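Local coordinates for protein manganese lipoxygenase (Gaeumannomyces graminis, PDB 5FX8) that uses a catalytic manganese ion to oxygenate linoleic and alpha-linolenic acids to their 11S- and 13R-hydroperoxides, at residues G368-Y373 and D451-P456. Sequence-based numbering, arbitrary orientation.
Sequences GFQAGY and DFPAAP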
loop_
_atom_site.group_PDB
_atom_site.type_symbol
_atom_site.label_atom_id
_atom_site.label_comp_id
_atom_site.label_asym_id
_atom_site.label_seq_id
_atom_site.Cartn_x
_atom_site.Cartn_y
_atom_site.Cartn_z
ATOM N N GLY A 368 -16.275 -13.520 7.819
ATOM C CA GLY A 368 -15.865 -14.866 8.186
ATOM C C GLY A 368 -14.522 -15.233 7.577
ATOM O O GLY A 368 -14.198 -14.855 6.457
ATOM N N PHE A 369 -13.732 -16.000 8.315
ATOM C CA PHE A 369 -12.402 -16.347 7.816
ATOM C C PHE A 369 -12.484 -17.349 6.661
ATOM O O PHE A 369 -12.070 -17.050 5.543
ATOM C CB PHE A 369 -11.538 -16.861 8.965
ATOM C CG PHE A 369 -10.117 -17.111 8.600
ATOM C CD1 PHE A 369 -9.187 -16.087 8.619
ATOM C CD2 PHE A 369 -9.688 -18.390 8.269
ATOM C CE1 PHE A 369 -7.856 -16.341 8.305
ATOM C CE2 PHE A 369 -8.392 -18.635 7.944
ATOM C CZ PHE A 369 -7.464 -17.610 7.965
ATOM N N GLN A 370 -13.044 -18.533 6.895
ATOM C CA GLN A 370 -13.147 -19.492 5.795
ATOM C C GLN A 370 -14.072 -18.993 4.688
ATOM O O GLN A 370 -13.844 -19.287 3.510
ATOM C CB GLN A 370 -13.587 -20.846 6.332
ATOM C CG GLN A 370 -12.477 -21.528 7.143
ATOM C CD GLN A 370 -12.933 -22.768 7.872
ATOM O OE1 GLN A 370 -13.902 -22.752 8.610
ATOM N NE2 GLN A 370 -12.244 -23.859 7.639
ATOM N N ALA A 371 -15.087 -18.203 5.059
ATOM C CA ALA A 371 -15.981 -17.526 4.120
ATOM C C ALA A 371 -15.223 -16.710 3.090
ATOM O O ALA A 371 -15.718 -16.500 1.972
ATOM C CB ALA A 371 -16.924 -16.614 4.892
ATOM N N GLY A 372 -14.046 -16.226 3.451
ATOM C CA GLY A 372 -13.256 -15.409 2.579
ATOM C C GLY A 372 -12.257 -16.132 1.727
ATOM O O GLY A 372 -11.562 -15.471 0.960
ATOM N N TYR A 373 -12.126 -17.455 1.829
ATOM C CA TYR A 373 -11.216 -18.158 0.942
ATOM C C TYR A 373 -11.636 -17.860 -0.477
ATOM O O TYR A 373 -12.819 -17.688 -0.741
ATOM C CB TYR A 373 -11.262 -19.653 1.193
ATOM C CG TYR A 373 -10.697 -20.147 2.493
ATOM C CD1 TYR A 373 -10.034 -19.302 3.355
ATOM C CD2 TYR A 373 -10.836 -21.474 2.857
ATOM C CE1 TYR A 373 -9.519 -19.767 4.537
ATOM C CE2 TYR A 373 -10.316 -21.945 4.043
ATOM C CZ TYR A 373 -9.659 -21.083 4.875
ATOM O OH TYR A 373 -9.137 -21.531 6.055
ATOM N N ASP A 451 -15.756 -18.132 11.726
ATOM C CA ASP A 451 -15.584 -19.051 10.607
ATOM C C ASP A 451 -14.123 -19.490 10.466
ATOM O O ASP A 451 -13.528 -19.466 9.386
ATOM C CB ASP A 451 -16.112 -18.429 9.315
ATOM C CG ASP A 451 -16.614 -19.462 8.345
ATOM O OD1 ASP A 451 -16.447 -20.679 8.608
ATOM O OD2 ASP A 451 -17.154 -19.052 7.307
ATOM N N PHE A 452 -13.599 -19.839 11.478
ATOM C CA PHE A 452 -12.285 -20.403 11.570
ATOM C C PHE A 452 -12.404 -21.908 11.708
ATOM O O PHE A 452 -13.348 -22.399 12.327
ATOM C CB PHE A 452 -11.551 -19.827 12.782
ATOM C CG PHE A 452 -10.063 -19.869 12.671
ATOM C CD1 PHE A 452 -9.416 -19.122 11.720
ATOM C CD2 PHE A 452 -9.311 -20.645 13.530
ATOM C CE1 PHE A 452 -8.056 -19.158 11.624
ATOM C CE2 PHE A 452 -7.937 -20.677 13.441
ATOM C CZ PHE A 452 -7.312 -19.940 12.487
ATOM N N PRO A 453 -11.475 -22.664 11.137
ATOM C CA PRO A 453 -11.548 -24.125 11.249
ATOM C C PRO A 453 -11.659 -24.567 12.697
ATOM O O PRO A 453 -10.918 -24.120 13.561
ATOM C CB PRO A 453 -10.239 -24.592 10.613
ATOM C CG PRO A 453 -9.369 -23.408 10.634
ATOM C CD PRO A 453 -10.241 -22.232 10.474
ATOM N N ALA A 454 -12.620 -25.424 12.958
ATOM C CA ALA A 454 -12.903 -25.868 14.309
ATOM C C ALA A 454 -11.757 -26.695 14.872
ATOM O O ALA A 454 -11.002 -27.331 14.138
ATOM C CB ALA A 454 -14.171 -26.694 14.314
ATOM N N ALA A 455 -11.638 -26.695 16.193
ATOM C CA ALA A 455 -10.639 -27.530 16.839
ATOM C C ALA A 455 -11.326 -28.812 17.126
ATOM O O ALA A 455 -12.529 -28.803 17.306
ATOM C CB ALA A 455 -10.146 -26.923 18.081
ATOM N N PRO A 456 -10.594 -29.923 17.156
ATOM C CA PRO A 456 -9.176 -30.077 16.865
ATOM C C PRO A 456 -8.892 -30.126 15.403
ATOM O O PRO A 456 -9.712 -30.614 14.638
ATOM C CB PRO A 456 -8.839 -31.420 17.489
ATOM C CG PRO A 456 -10.074 -32.161 17.379
ATOM C CD PRO A 456 -11.171 -31.173 17.651
#
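D451 presents two acceptors to the start of the 3-10 turn 370-372, and the two are used unequally. Its carbonyl O takes the backbone N-H of Q370 at 2.7 Å from Q370 N to D451 O; with 162° at the hydrogen and the donor in the carbonyl plane, this is the well-formed bond of the contact. Its carboxylate, placed with CG anti to the backbone N, reaches A371, where D451 OD2 lies 3.2 Å from A371 N. There the angle at the hydrogen is 124°, so this second bond is weak. The turn's own bonds start at G372 N, bonded to F369 O at 3.0 Å and more weakly to G368 O; the N-H groups of Q370 and A371, which precede it, are met from outside by D451. Further in, the edge of F452 meets one face of F369 (ring centroids 5.0 Å apart, planes at 61°), with CD1 of F452 3.5 Å from CD2 of F369. CD of P453 lies 3.8 Å from CD of Q370, the two side chains crossing at a slant, while P453 O accepts a hydrogen bond from ND2 of N444. Both phenyl rings rest on V300 of helix 268-305, which carries the manganese ligands H290 and H294, and F369 also touches V466 of helix 460-481, which carries H478: two loops packed on core helices of the lipoxygenase domain, away from the metal itself.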